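Long-range contacts in FAD:protein FMN transferase (Vibrio cholerae, PDB 6NXJ), which probably transfers the FMN part of FAD, with magnesium as cofactor, onto the hydroxyl group of a threonine in a target flavoprotein, releasing AMP: residues S68-V73 and T141-I146; M278-G283 and M296-D301; G194-I199 and I214-D219; V80-I85 and L135-N140; N20-Q25 and N176-I181. The protein carries 1 engineered substitution. One frame throughout, in Å; residues are numbered along the deposited sequence. Where two conformers were deposited one is given.

In the fold
Strand 17-24 is met early in the chain, and interaction 5 pairs it with strand 177-181, closing the longest loop of the set and joining two neighbours of the eight-stranded antiparallel sheet. Interaction 1 falls within that loop and interaction 4 within interaction 1: residues 68-73 pair with 141-146 in a small three-stranded sheet, and helix 75-90 packs on the same sheet through strand 135-137. Interaction 3 follows, closing the hairpin of strands 199-203 and 211-215, and its Trp197 packs on residues of interaction 5. Interaction 2, last in the chain, lays helix 280-289 on strand 294-299 of the large sheet. No two loops cross.

Interaction 1 (S68-V73 and T141-I146); sequences SEPFAV and TLSKDI
Phe71 and Leu142 form a hydrogen-bonded antiparallel pair, which attaches the short edge strand 71-72 to strand 141-144, the middle strand of a small three-stranded sheet. Two backbone bonds join the pair: Phe71 N gives to Leu142 O at 2.7 Å, and Leu142 N gives to Phe71 O at 2.9 Å. Past Pro70 no direct backbone hydrogen bond continues the pairing; a water accepts from Lys144 N at 2.9 Å and donates to Glu69 O. Weaker CA-H...O contacts flank these bonds, among them Ser68 CA to Lys144 O at 3.2 Å. The apolar part lies at Val73 and Leu142, whose side chains are set nearly perpendicular, Val73 CG1 resting 3.9 Å from Leu142 CD1; Leu142 also touches Phe62 of helix 58-64. Pro70 lies against Thr141 and Ser143, its CB 3.5 Å from Thr141 OG1 and its CG near Ser143 OG. Thr141 OG1 bonds to Glu138 O, while Ser143 OG, set beside its own backbone N (chi1 -68°), comes within 3.3 Å of Pro70 CA.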
# COMPACT_ATOMS: atom_id res chain seq x y z
N SER A 68 20.20 2.95 -19.46
CA SER A 68 19.14 1.98 -19.81
C SER A 68 19.63 0.54 -19.69
O SER A 68 18.84 -0.33 -20.04
CB SER A 68 18.60 2.22 -21.18
OG SER A 68 19.64 2.21 -22.15
N GLU A 69 20.86 0.26 -19.24
CA GLU A 69 21.31 -1.14 -19.05
C GLU A 69 20.53 -1.75 -17.88
O GLU A 69 20.28 -1.07 -16.87
CB GLU A 69 22.84 -1.24 -18.91
CG GLU A 69 23.62 -1.10 -20.24
CD GLU A 69 23.50 -2.27 -21.21
OE1 GLU A 69 24.07 -3.37 -20.91
OE2 GLU A 69 22.82 -2.11 -22.25
N PRO A 70 20.09 -3.03 -18.03
CA PRO A 70 19.39 -3.75 -16.97
C PRO A 70 20.11 -3.63 -15.63
O PRO A 70 21.35 -3.68 -15.59
CB PRO A 70 19.33 -5.21 -17.45
CG PRO A 70 19.42 -5.12 -18.98
CD PRO A 70 20.19 -3.84 -19.26
N PHE A 71 19.34 -3.38 -14.57
CA PHE A 71 19.88 -3.19 -13.21
C PHE A 71 19.37 -4.34 -12.33
O PHE A 71 18.14 -4.53 -12.19
CB PHE A 71 19.53 -1.78 -12.73
CG PHE A 71 19.98 -1.44 -11.34
CD1 PHE A 71 21.15 -0.72 -11.14
CD2 PHE A 71 19.23 -1.84 -10.23
CE1 PHE A 71 21.57 -0.40 -9.85
CE2 PHE A 71 19.66 -1.53 -8.95
CZ PHE A 71 20.82 -0.81 -8.76
N ALA A 72 20.29 -5.18 -11.85
CA ALA A 72 19.99 -6.42 -11.11
C ALA A 72 19.40 -6.06 -9.74
O ALA A 72 19.97 -5.15 -9.05
CB ALA A 72 21.26 -7.27 -10.98
N VAL A 73 18.30 -6.72 -9.36
CA VAL A 73 17.63 -6.53 -8.05
C VAL A 73 17.33 -7.91 -7.46
O VAL A 73 17.29 -8.92 -8.19
CB VAL A 73 16.35 -5.69 -8.18
CG1 VAL A 73 16.66 -4.25 -8.60
CG2 VAL A 73 15.36 -6.35 -9.12
N THR A 141 15.82 -8.25 -13.21
CA THR A 141 16.41 -6.94 -13.59
C THR A 141 15.32 -5.92 -13.94
O THR A 141 14.23 -6.29 -14.48
CB THR A 141 17.44 -7.01 -14.74
OG1 THR A 141 16.81 -7.22 -16.01
CG2 THR A 141 18.54 -8.03 -14.51
N LEU A 142 15.65 -4.66 -13.67
CA LEU A 142 14.80 -3.51 -14.06
C LEU A 142 15.56 -2.68 -15.10
O LEU A 142 16.77 -2.61 -15.00
CB LEU A 142 14.55 -2.66 -12.81
CG LEU A 142 14.02 -3.41 -11.59
CD1 LEU A 142 13.79 -2.42 -10.47
CD2 LEU A 142 12.75 -4.19 -11.93
N SER A 143 14.84 -1.99 -15.96
CA SER A 143 15.41 -1.09 -16.98
C SER A 143 14.56 0.17 -17.05
O SER A 143 13.32 0.04 -16.96
CB SER A 143 15.54 -1.78 -18.32
OG SER A 143 16.53 -2.79 -18.20
N LYS A 144 15.24 1.31 -17.15
CA LYS A 144 14.60 2.63 -17.35
C LYS A 144 15.11 3.20 -18.67
O LYS A 144 16.32 3.14 -18.92
CB LYS A 144 14.90 3.55 -16.18
CG LYS A 144 16.34 3.56 -15.70
CD LYS A 144 16.70 4.81 -14.94
CE LYS A 144 16.49 4.74 -13.47
NZ LYS A 144 16.84 6.04 -12.84
N ASP A 145 14.20 3.70 -19.50
CA ASP A 145 14.55 4.23 -20.83
C ASP A 145 14.75 5.74 -20.71
O ASP A 145 15.07 6.32 -21.73
CB ASP A 145 13.60 3.70 -21.91
CG ASP A 145 12.24 4.38 -21.95
OD1 ASP A 145 12.03 5.34 -21.18
OD2 ASP A 145 11.40 3.93 -22.76
N ILE A 146 14.66 6.35 -19.52
CA ILE A 146 15.08 7.77 -19.31
C ILE A 146 15.86 7.81 -18.01
O ILE A 146 15.49 7.14 -17.05
CB ILE A 146 13.90 8.77 -19.30
CG1 ILE A 146 12.82 8.45 -18.25
CG2 ILE A 146 13.30 8.91 -20.69
CD1 ILE A 146 11.81 9.57 -18.04
O HOH W 1 18.05 1.00 -16.52

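Interaction 2 (M278-G283 and M296-D301); sequences MGEERG and MIVKTD
Met296 reaches helix 280-289 with the end of its side chain: SD lies 3.6 Å from Glu280 CA, and CE approaches Gly283 CA at 3.9 Å. That methyl also comes within 3.9 Å of Gly279 O. Next to it, Val298 supports the stem and carboxylate of Glu280, Val298 CG2 meeting Glu280 CB and CD, while Val298 CG1 lies 3.6 Å from Glu280 OE2; the two side chains are roughly perpendicular. This is helix-on-sheet packing, with the first turn of the helix laid over strand 294-299 of the large antiparallel sheet, and no hydrogen bond spans the two segments. Met296 is extended beyond CG (chi2 -154°), which carries its sulfur across to the helix. Gly283 lets the methyl come close to the backbone, and its N bonds to Gly279 O at 2.9 Å, closing the first helical turn behind the N-cap residue Gly279. Farther out, Val258 and Met284 touch Met296, Val255 touches Glu280, and Tyr307 of strand 304-308 packs on Val298.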
# COMPACT_ATOMS: atom_id res chain seq x y z
N MET A 278 -8.85 6.14 -9.43
CA MET A 278 -9.88 5.99 -10.49
C MET A 278 -11.16 6.74 -10.12
O MET A 278 -11.86 7.19 -11.03
CB MET A 278 -10.23 4.52 -10.71
CG MET A 278 -9.07 3.72 -11.21
SD MET A 278 -9.53 2.05 -11.62
CE MET A 278 -10.05 2.28 -13.32
N GLY A 279 -11.52 6.83 -8.83
CA GLY A 279 -12.80 7.43 -8.39
C GLY A 279 -13.91 6.39 -8.35
O GLY A 279 -13.65 5.25 -8.77
N GLU A 280 -15.10 6.72 -7.84
CA GLU A 280 -16.07 5.64 -7.50
C GLU A 280 -16.69 5.02 -8.76
O GLU A 280 -16.97 3.81 -8.75
CB GLU A 280 -17.17 6.09 -6.53
CG GLU A 280 -18.12 7.13 -7.07
CD GLU A 280 -17.66 8.54 -6.77
OE1 GLU A 280 -16.42 8.74 -6.64
OE2 GLU A 280 -18.53 9.45 -6.66
N GLU A 281 -16.98 5.79 -9.80
CA GLU A 281 -17.71 5.24 -10.97
C GLU A 281 -16.81 4.19 -11.64
O GLU A 281 -17.25 3.02 -11.75
CB GLU A 281 -18.16 6.34 -11.92
CG GLU A 281 -19.05 5.81 -13.03
CD GLU A 281 -19.47 6.87 -14.03
OE1 GLU A 281 -19.10 8.05 -13.84
OE2 GLU A 281 -20.18 6.53 -14.98
N ARG A 282 -15.56 4.54 -11.98
CA ARG A 282 -14.68 3.64 -12.76
C ARG A 282 -14.06 2.61 -11.82
O ARG A 282 -13.97 1.44 -12.23
CB ARG A 282 -13.61 4.40 -13.55
CG ARG A 282 -14.18 5.20 -14.72
CD ARG A 282 -13.15 6.12 -15.33
NE ARG A 282 -11.98 5.38 -15.79
CZ ARG A 282 -10.71 5.63 -15.47
NH1 ARG A 282 -10.37 6.66 -14.69
NH2 ARG A 282 -9.76 4.86 -15.96
N GLY A 283 -13.72 3.01 -10.60
CA GLY A 283 -13.17 2.11 -9.58
C GLY A 283 -14.13 1.00 -9.21
O GLY A 283 -13.68 -0.16 -9.09
N MET A 296 -15.94 1.75 -0.69
CA MET A 296 -15.62 3.20 -0.89
C MET A 296 -16.56 4.09 -0.07
O MET A 296 -17.81 3.90 -0.15
CB MET A 296 -15.77 3.64 -2.35
CG MET A 296 -14.76 3.02 -3.26
SD MET A 296 -14.48 4.06 -4.69
CE MET A 296 -13.73 2.84 -5.76
N ILE A 297 -15.97 5.03 0.66
CA ILE A 297 -16.72 6.16 1.28
C ILE A 297 -16.49 7.37 0.39
O ILE A 297 -15.32 7.71 0.11
CB ILE A 297 -16.28 6.46 2.72
CG1 ILE A 297 -16.14 5.21 3.59
CG2 ILE A 297 -17.22 7.48 3.34
CD1 ILE A 297 -17.44 4.52 3.89
N VAL A 298 -17.58 8.02 0.00
CA VAL A 298 -17.60 9.20 -0.89
C VAL A 298 -18.35 10.31 -0.16
O VAL A 298 -19.44 10.05 0.37
CB VAL A 298 -18.28 8.87 -2.23
CG1 VAL A 298 -18.31 10.08 -3.15
CG2 VAL A 298 -17.60 7.67 -2.88
N LYS A 299 -17.83 11.52 -0.29
CA LYS A 299 -18.46 12.74 0.25
C LYS A 299 -19.49 13.27 -0.77
O LYS A 299 -19.13 13.42 -1.94
CB LYS A 299 -17.37 13.75 0.60
CG LYS A 299 -17.93 15.06 1.16
CD LYS A 299 -17.11 15.68 2.25
CE LYS A 299 -17.88 16.76 2.98
NZ LYS A 299 -16.94 17.80 3.48
N THR A 300 -20.70 13.58 -0.31
CA THR A 300 -21.78 14.24 -1.09
C THR A 300 -22.17 15.54 -0.37
O THR A 300 -21.61 15.83 0.71
CB THR A 300 -22.97 13.28 -1.27
OG1 THR A 300 -23.73 13.20 -0.05
CG2 THR A 300 -22.52 11.90 -1.70
N ASP A 301 -23.12 16.30 -0.91
CA ASP A 301 -23.52 17.61 -0.34
C ASP A 301 -24.31 17.37 0.95
O ASP A 301 -24.28 18.23 1.85
CB ASP A 301 -24.30 18.42 -1.37
CG ASP A 301 -23.39 19.04 -2.40
OD1 ASP A 301 -22.20 18.64 -2.45
OD2 ASP A 301 -23.87 19.93 -3.10

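Interaction 3 (G194-I199 and I214-D219); sequences GVPWRI and IIEPGD
Arg198 bends at chi2 (147°) and again at chi3 (59°), bringing its guanidinium alongside Ile214. The CG2 methyl of Ile214 lies over one face of that group, toward its rim, and Ile214 CD1 comes 3.4 Å from Arg198 NH2. Glu216 instead runs extended beyond CG (chi2 -179°), and its carboxylate passes over the Pro196 ring, with Glu216 OE1 3.7 Å from Pro196 CG; the contact is van der Waals only. The backbones meet at Ile199 and Ile215, a hydrogen-bonded antiparallel pair: Ile199 N gives to Ile215 O at 2.9 Å, and Ile215 N gives to Ile199 O at 2.8 Å. Ile199 CG1 then packs crosswise on Pro217, 4.0 Å from Pro217 CD. Farther along, a water accepts from Gly218 N at 2.8 Å and donates to Trp197 O at 2.7 Å, linking the two backbones. The contact thus closes the base of the two-stranded hairpin 199-203/211-215. Leu187 of strand 184-188 touches Trp197, Ile199 and Pro217, which sets this base against the large sheet, whose strand 220-225 begins just beyond Asp219.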
# COMPACT_ATOMS: atom_id res chain seq x y z
N GLY A 194 -11.17 -17.39 20.35
CA GLY A 194 -11.55 -18.47 19.43
C GLY A 194 -12.52 -18.00 18.37
O GLY A 194 -13.08 -18.87 17.70
N VAL A 195 -12.63 -16.69 18.13
CA VAL A 195 -13.47 -16.10 17.04
C VAL A 195 -12.55 -15.52 15.96
O VAL A 195 -11.35 -15.30 16.21
CB VAL A 195 -14.43 -15.05 17.59
CG1 VAL A 195 -15.37 -15.65 18.65
CG2 VAL A 195 -13.70 -13.84 18.16
N PRO A 196 -13.07 -15.30 14.74
CA PRO A 196 -12.29 -14.72 13.64
C PRO A 196 -11.79 -13.31 14.02
O PRO A 196 -12.56 -12.59 14.63
CB PRO A 196 -13.28 -14.67 12.46
CG PRO A 196 -14.30 -15.72 12.79
CD PRO A 196 -14.42 -15.67 14.30
N TRP A 197 -10.53 -12.99 13.72
CA TRP A 197 -9.90 -11.68 14.06
C TRP A 197 -10.82 -10.51 13.63
O TRP A 197 -11.47 -10.57 12.55
CB TRP A 197 -8.53 -11.57 13.41
CG TRP A 197 -7.53 -12.56 13.91
CD1 TRP A 197 -7.24 -13.79 13.38
CD2 TRP A 197 -6.69 -12.39 15.06
NE1 TRP A 197 -6.26 -14.40 14.13
CE2 TRP A 197 -5.92 -13.57 15.17
CE3 TRP A 197 -6.57 -11.39 16.02
CZ2 TRP A 197 -4.98 -13.72 16.17
CZ3 TRP A 197 -5.63 -11.55 17.02
CH2 TRP A 197 -4.86 -12.70 17.10
N ARG A 198 -10.92 -9.49 14.49
CA ARG A 198 -11.92 -8.41 14.33
C ARG A 198 -11.23 -7.14 13.84
O ARG A 198 -10.27 -6.74 14.50
CB ARG A 198 -12.65 -8.20 15.65
CG ARG A 198 -13.67 -9.28 15.95
CD ARG A 198 -13.78 -9.56 17.44
NE ARG A 198 -14.17 -8.37 18.19
CZ ARG A 198 -15.41 -7.89 18.26
NH1 ARG A 198 -16.39 -8.50 17.60
NH2 ARG A 198 -15.67 -6.79 18.95
N ILE A 199 -11.77 -6.51 12.79
CA ILE A 199 -11.24 -5.26 12.19
C ILE A 199 -12.37 -4.23 12.24
O ILE A 199 -13.54 -4.61 12.00
CB ILE A 199 -10.79 -5.52 10.73
CG1 ILE A 199 -9.76 -6.64 10.60
CG2 ILE A 199 -10.32 -4.25 10.05
CD1 ILE A 199 -8.53 -6.47 11.43
N ILE A 214 -17.48 -3.19 13.02
CA ILE A 214 -16.50 -4.31 13.18
C ILE A 214 -16.86 -5.43 12.19
O ILE A 214 -18.02 -5.82 12.17
CB ILE A 214 -16.49 -4.79 14.64
CG1 ILE A 214 -15.81 -3.76 15.54
CG2 ILE A 214 -15.83 -6.16 14.75
CD1 ILE A 214 -16.07 -3.98 17.00
N ILE A 215 -15.91 -5.86 11.37
CA ILE A 215 -16.07 -7.02 10.43
C ILE A 215 -15.02 -8.09 10.76
O ILE A 215 -14.06 -7.81 11.55
CB ILE A 215 -16.00 -6.58 8.96
CG1 ILE A 215 -14.61 -6.04 8.60
CG2 ILE A 215 -17.12 -5.61 8.63
CD1 ILE A 215 -14.38 -5.80 7.13
N GLU A 216 -15.23 -9.27 10.17
CA GLU A 216 -14.44 -10.51 10.31
C GLU A 216 -14.02 -10.93 8.90
O GLU A 216 -14.75 -11.67 8.26
CB GLU A 216 -15.29 -11.61 10.94
CG GLU A 216 -15.57 -11.42 12.43
CD GLU A 216 -16.41 -12.52 13.08
OE1 GLU A 216 -17.02 -13.31 12.36
OE2 GLU A 216 -16.44 -12.58 14.32
N PRO A 217 -12.89 -10.44 8.35
CA PRO A 217 -12.52 -10.81 6.98
C PRO A 217 -12.22 -12.30 6.79
O PRO A 217 -12.28 -12.72 5.66
CB PRO A 217 -11.30 -9.94 6.69
CG PRO A 217 -11.36 -8.81 7.70
CD PRO A 217 -11.98 -9.45 8.93
N GLY A 218 -11.96 -13.07 7.86
CA GLY A 218 -11.52 -14.47 7.75
C GLY A 218 -10.04 -14.53 7.37
O GLY A 218 -9.27 -13.74 7.93
N ASP A 219 -9.65 -15.38 6.43
CA ASP A 219 -8.22 -15.53 6.03
C ASP A 219 -8.01 -14.62 4.81
O ASP A 219 -8.34 -15.01 3.68
CB ASP A 219 -7.86 -16.99 5.81
CG ASP A 219 -7.90 -17.85 7.07
OD1 ASP A 219 -8.09 -17.32 8.18
OD2 ASP A 219 -7.68 -19.06 6.93
O HOH W 2 -9.30 -14.11 10.71
O HOH W 3 -11.56 -12.38 10.56

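Interaction 4 (V80-I85 and L135-N140); sequences VVKEAI and LTIEGN
Val81 and Ile137 run counter to each other, Val81 CG1 lying 4.1 Å from Ile137 CG2, where helix 75-90 packs against strand 135-137. The same Val81 methyl meets Leu135 obliquely, 3.8 Å from Leu135 CD2, so one branch of the valine touches both strand residues that point toward the helix. CG1 is the branch set opposite the backbone N (chi1 176°). One turn later Ile85 repeats the pattern with its terminal methyl: Ile85 CD1 is 4.2 Å from Ile137 CG2 and as far from Leu135 CD2, the side chain heading against that of Ile137 and at a slant to Leu135. Ile137 uses its other branch differently. Its CD1 meets the stem of Lys82 nearly square on, 3.8 Å from Lys82 CG, while the rest of the lysine chain runs on away from the strand. The axes of segments 80-85 and 135-137 come within 9.7 Å, with N-to-C directions 125° apart. Leu142, on the adjoining strand 141-144, touches both Val81 and Ile137, and Leu78 reaches Ile137 from the preceding turn, extending the apolar layer between this helix and the small three-stranded sheet. With no hydrogen bond between the segments, the contact rests on van der Waals packing of aliphatic groups, and even the lysine contributes only its aliphatic carbons.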
# COMPACT_ATOMS: atom_id res chain seq x y z
N VAL A 80 7.67 -7.15 -6.36
CA VAL A 80 6.86 -5.95 -6.00
C VAL A 80 6.69 -5.07 -7.24
O VAL A 80 5.56 -4.60 -7.52
CB VAL A 80 7.48 -5.21 -4.80
CG1 VAL A 80 6.72 -3.95 -4.49
CG2 VAL A 80 7.52 -6.11 -3.58
N VAL A 81 7.75 -4.89 -8.01
CA VAL A 81 7.66 -4.07 -9.24
C VAL A 81 6.76 -4.78 -10.26
O VAL A 81 5.94 -4.13 -10.92
CB VAL A 81 9.06 -3.77 -9.80
CG1 VAL A 81 8.96 -3.02 -11.12
CG2 VAL A 81 9.89 -2.96 -8.79
N LYS A 82 6.89 -6.09 -10.38
CA LYS A 82 6.07 -6.85 -11.34
C LYS A 82 4.60 -6.63 -10.98
O LYS A 82 3.79 -6.32 -11.89
CB LYS A 82 6.51 -8.31 -11.31
CG LYS A 82 5.82 -9.14 -12.38
CD LYS A 82 6.28 -10.56 -12.47
CE LYS A 82 5.33 -11.36 -13.34
NZ LYS A 82 5.99 -12.53 -13.96
N GLU A 83 4.26 -6.71 -9.68
CA GLU A 83 2.85 -6.53 -9.23
C GLU A 83 2.38 -5.09 -9.47
O GLU A 83 1.25 -4.90 -9.94
CB GLU A 83 2.67 -7.03 -7.80
CG GLU A 83 1.26 -6.84 -7.24
CD GLU A 83 0.21 -7.76 -7.83
OE1 GLU A 83 0.54 -8.57 -8.71
OE2 GLU A 83 -0.96 -7.66 -7.39
N ALA A 84 3.20 -4.07 -9.22
CA ALA A 84 2.86 -2.66 -9.53
C ALA A 84 2.52 -2.47 -11.01
O ALA A 84 1.58 -1.71 -11.31
CB ALA A 84 3.96 -1.74 -9.11
N ILE A 85 3.26 -3.10 -11.93
CA ILE A 85 2.96 -3.04 -13.40
C ILE A 85 1.60 -3.72 -13.69
O ILE A 85 0.77 -3.15 -14.44
CB ILE A 85 4.12 -3.65 -14.21
CG1 ILE A 85 5.37 -2.77 -14.10
CG2 ILE A 85 3.74 -3.88 -15.68
CD1 ILE A 85 6.67 -3.45 -14.46
N LEU A 135 9.46 1.98 -17.86
CA LEU A 135 9.94 0.86 -16.98
C LEU A 135 9.60 -0.49 -17.61
O LEU A 135 8.42 -0.72 -17.92
CB LEU A 135 9.28 0.98 -15.59
CG LEU A 135 9.75 -0.02 -14.53
CD1 LEU A 135 11.13 0.31 -14.01
CD2 LEU A 135 8.78 0.01 -13.36
N THR A 136 10.58 -1.38 -17.67
CA THR A 136 10.46 -2.77 -18.19
C THR A 136 11.25 -3.68 -17.26
O THR A 136 12.18 -3.22 -16.59
CB THR A 136 10.99 -2.91 -19.63
OG1 THR A 136 12.36 -2.49 -19.67
CG2 THR A 136 10.24 -2.08 -20.65
N ILE A 137 10.93 -4.96 -17.24
CA ILE A 137 11.64 -5.94 -16.37
C ILE A 137 12.04 -7.15 -17.23
O ILE A 137 11.35 -7.46 -18.24
CB ILE A 137 10.74 -6.33 -15.19
CG1 ILE A 137 9.43 -6.97 -15.65
CG2 ILE A 137 10.49 -5.13 -14.28
CD1 ILE A 137 8.63 -7.61 -14.52
N GLU A 138 13.09 -7.84 -16.82
CA GLU A 138 13.56 -9.06 -17.51
C GLU A 138 14.34 -9.89 -16.50
O GLU A 138 15.40 -9.40 -16.03
CB GLU A 138 14.41 -8.64 -18.71
CG GLU A 138 14.62 -9.77 -19.69
CD GLU A 138 15.58 -9.42 -20.82
OE1 GLU A 138 16.23 -8.34 -20.75
OE2 GLU A 138 15.69 -10.22 -21.76
N GLY A 139 13.84 -11.07 -16.17
CA GLY A 139 14.38 -11.86 -15.05
C GLY A 139 14.42 -11.02 -13.79
O GLY A 139 13.44 -10.29 -13.57
N ASN A 140 15.49 -11.09 -13.01
CA ASN A 140 15.66 -10.28 -11.77
C ASN A 140 16.30 -8.93 -12.15
O ASN A 140 17.29 -8.54 -11.49
CB ASN A 140 16.44 -11.06 -10.71
CG ASN A 140 15.57 -12.05 -9.95
OD1 ASN A 140 14.38 -12.17 -10.23
ND2 ASN A 140 16.13 -12.73 -8.97

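Interaction 5 (N20-Q25 and N176-I181); sequences NIKYIQ and NYMVEI
Strands 20-24 and 177-181 run antiparallel, their directions 175° apart and their axes 4.6 Å apart at closest approach. They are adjacent strands of the large antiparallel sheet, joined by five backbone hydrogen bonds. Asn20 with Glu180 and Lys22 with Met178 are the hydrogen-bonded pairs, each linked in both directions; Lys22 N to Met178 O, at 2.9 Å, is one of these bonds. Ile24 N adds a longer bond to Asn176 O, 3.1 Å. On the face with Ile21 and Tyr23, Ile21 sits opposite Val179, and Tyr23 CB meets Tyr177 CB at 4.0 Å before the two rings diverge. There helices 32-50 and 157-171 cover the sheet, and Tyr177 OH bonds to Gln170. The other face carries Met178, whose CE bends back to lie 3.8 Å from Asn20 O. At the strand end Ile24 CG1 packs on Asn176 CB, and a water accepts from Asn176 ND2 while donating to Ile24 O; Asn176 OD1 takes the N-H of Leu190. Asn20 and Glu180 extend together from one face, their amide and carboxylate planes 33° apart. His9 and Ser11 hold Asn20 OD1 and Gly183 N holds Glu180 OE2, which probably fixes both groups. The bend at chi2 (-101°) of Glu180 turns OE1 toward its neighbour, where Asn20 ND2 meets it on the syn side at 3.0 Å.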
# COMPACT_ATOMS: atom_id res chain seq x y z
N ASN A 20 2.58 -4.17 14.43
CA ASN A 20 1.89 -4.87 15.53
C ASN A 20 1.56 -6.27 15.02
O ASN A 20 0.82 -6.37 14.01
CB ASN A 20 0.65 -4.12 15.96
CG ASN A 20 1.07 -2.86 16.67
OD1 ASN A 20 1.61 -2.94 17.77
ND2 ASN A 20 0.89 -1.73 16.01
N ILE A 21 2.16 -7.27 15.65
CA ILE A 21 1.90 -8.71 15.34
C ILE A 21 1.25 -9.33 16.58
O ILE A 21 1.80 -9.20 17.68
CB ILE A 21 3.19 -9.39 14.89
CG1 ILE A 21 3.66 -8.80 13.56
CG2 ILE A 21 3.01 -10.89 14.78
CD1 ILE A 21 5.12 -8.95 13.32
N LYS A 22 0.10 -9.96 16.39
CA LYS A 22 -0.57 -10.77 17.43
C LYS A 22 -0.64 -12.22 16.92
O LYS A 22 -0.90 -12.43 15.74
CB LYS A 22 -1.95 -10.21 17.78
CG LYS A 22 -1.95 -8.94 18.61
CD LYS A 22 -3.32 -8.44 18.95
CE LYS A 22 -3.22 -7.04 19.51
NZ LYS A 22 -4.50 -6.58 20.08
N TYR A 23 -0.37 -13.19 17.78
CA TYR A 23 -0.49 -14.62 17.39
C TYR A 23 -0.80 -15.43 18.64
O TYR A 23 -0.55 -14.97 19.80
CB TYR A 23 0.74 -15.09 16.60
CG TYR A 23 2.00 -15.24 17.40
CD1 TYR A 23 2.91 -14.19 17.52
CD2 TYR A 23 2.29 -16.40 18.09
CE1 TYR A 23 4.08 -14.31 18.26
CE2 TYR A 23 3.45 -16.53 18.84
CZ TYR A 23 4.36 -15.50 18.92
OH TYR A 23 5.48 -15.61 19.71
N ILE A 24 -1.39 -16.58 18.39
CA ILE A 24 -1.79 -17.54 19.44
C ILE A 24 -0.68 -18.58 19.56
O ILE A 24 -0.42 -19.27 18.57
CB ILE A 24 -3.14 -18.17 19.12
CG1 ILE A 24 -4.19 -17.11 18.76
CG2 ILE A 24 -3.55 -19.05 20.29
CD1 ILE A 24 -4.35 -16.00 19.77
N GLN A 25 -0.02 -18.60 20.72
CA GLN A 25 0.99 -19.62 21.10
C GLN A 25 0.41 -21.04 20.96
O GLN A 25 -0.81 -21.26 21.18
CB GLN A 25 1.40 -19.39 22.54
CG GLN A 25 2.50 -20.32 23.01
CD GLN A 25 3.84 -19.94 22.44
OE1 GLN A 25 3.98 -18.98 21.69
NE2 GLN A 25 4.86 -20.68 22.85
N ASN A 176 -2.63 -18.87 13.49
CA ASN A 176 -3.59 -17.90 14.10
C ASN A 176 -2.82 -16.61 14.38
O ASN A 176 -2.06 -16.58 15.38
CB ASN A 176 -4.21 -18.48 15.37
CG ASN A 176 -4.91 -19.79 15.12
OD1 ASN A 176 -6.07 -19.81 14.66
ND2 ASN A 176 -4.20 -20.88 15.41
N TYR A 177 -2.98 -15.62 13.51
CA TYR A 177 -2.18 -14.37 13.58
C TYR A 177 -2.96 -13.19 13.01
O TYR A 177 -3.89 -13.33 12.17
CB TYR A 177 -0.79 -14.58 12.95
CG TYR A 177 -0.80 -14.83 11.46
CD1 TYR A 177 -1.08 -13.81 10.57
CD2 TYR A 177 -0.57 -16.09 10.95
CE1 TYR A 177 -1.14 -14.04 9.20
CE2 TYR A 177 -0.56 -16.33 9.58
CZ TYR A 177 -0.86 -15.30 8.70
OH TYR A 177 -0.98 -15.55 7.36
N MET A 178 -2.57 -12.00 13.48
CA MET A 178 -2.82 -10.71 12.79
C MET A 178 -1.47 -10.01 12.61
O MET A 178 -0.79 -9.72 13.65
CB MET A 178 -3.75 -9.81 13.60
CG MET A 178 -3.84 -8.41 13.03
SD MET A 178 -4.41 -7.28 14.25
CE MET A 178 -2.83 -6.90 15.03
N VAL A 179 -1.13 -9.71 11.36
CA VAL A 179 0.07 -8.90 11.04
C VAL A 179 -0.39 -7.52 10.56
O VAL A 179 -1.22 -7.47 9.61
CB VAL A 179 0.94 -9.60 10.01
CG1 VAL A 179 2.09 -8.72 9.56
CG2 VAL A 179 1.45 -10.93 10.57
N GLU A 180 0.07 -6.46 11.25
CA GLU A 180 -0.29 -5.08 10.88
C GLU A 180 0.99 -4.23 10.78
O GLU A 180 1.75 -4.20 11.75
CB GLU A 180 -1.30 -4.48 11.85
CG GLU A 180 -1.63 -3.04 11.56
CD GLU A 180 -0.92 -2.03 12.44
OE1 GLU A 180 -0.91 -2.22 13.69
OE2 GLU A 180 -0.35 -1.07 11.87
N ILE A 181 1.17 -3.56 9.65
CA ILE A 181 2.25 -2.56 9.44
C ILE A 181 1.60 -1.30 8.88
O ILE A 181 1.03 -1.39 7.76
CB ILE A 181 3.33 -3.11 8.51
CG1 ILE A 181 3.87 -4.46 8.95
CG2 ILE A 181 4.44 -2.09 8.32
CD1 ILE A 181 4.95 -4.96 8.01
O HOH W 4 -1.40 -20.29 16.37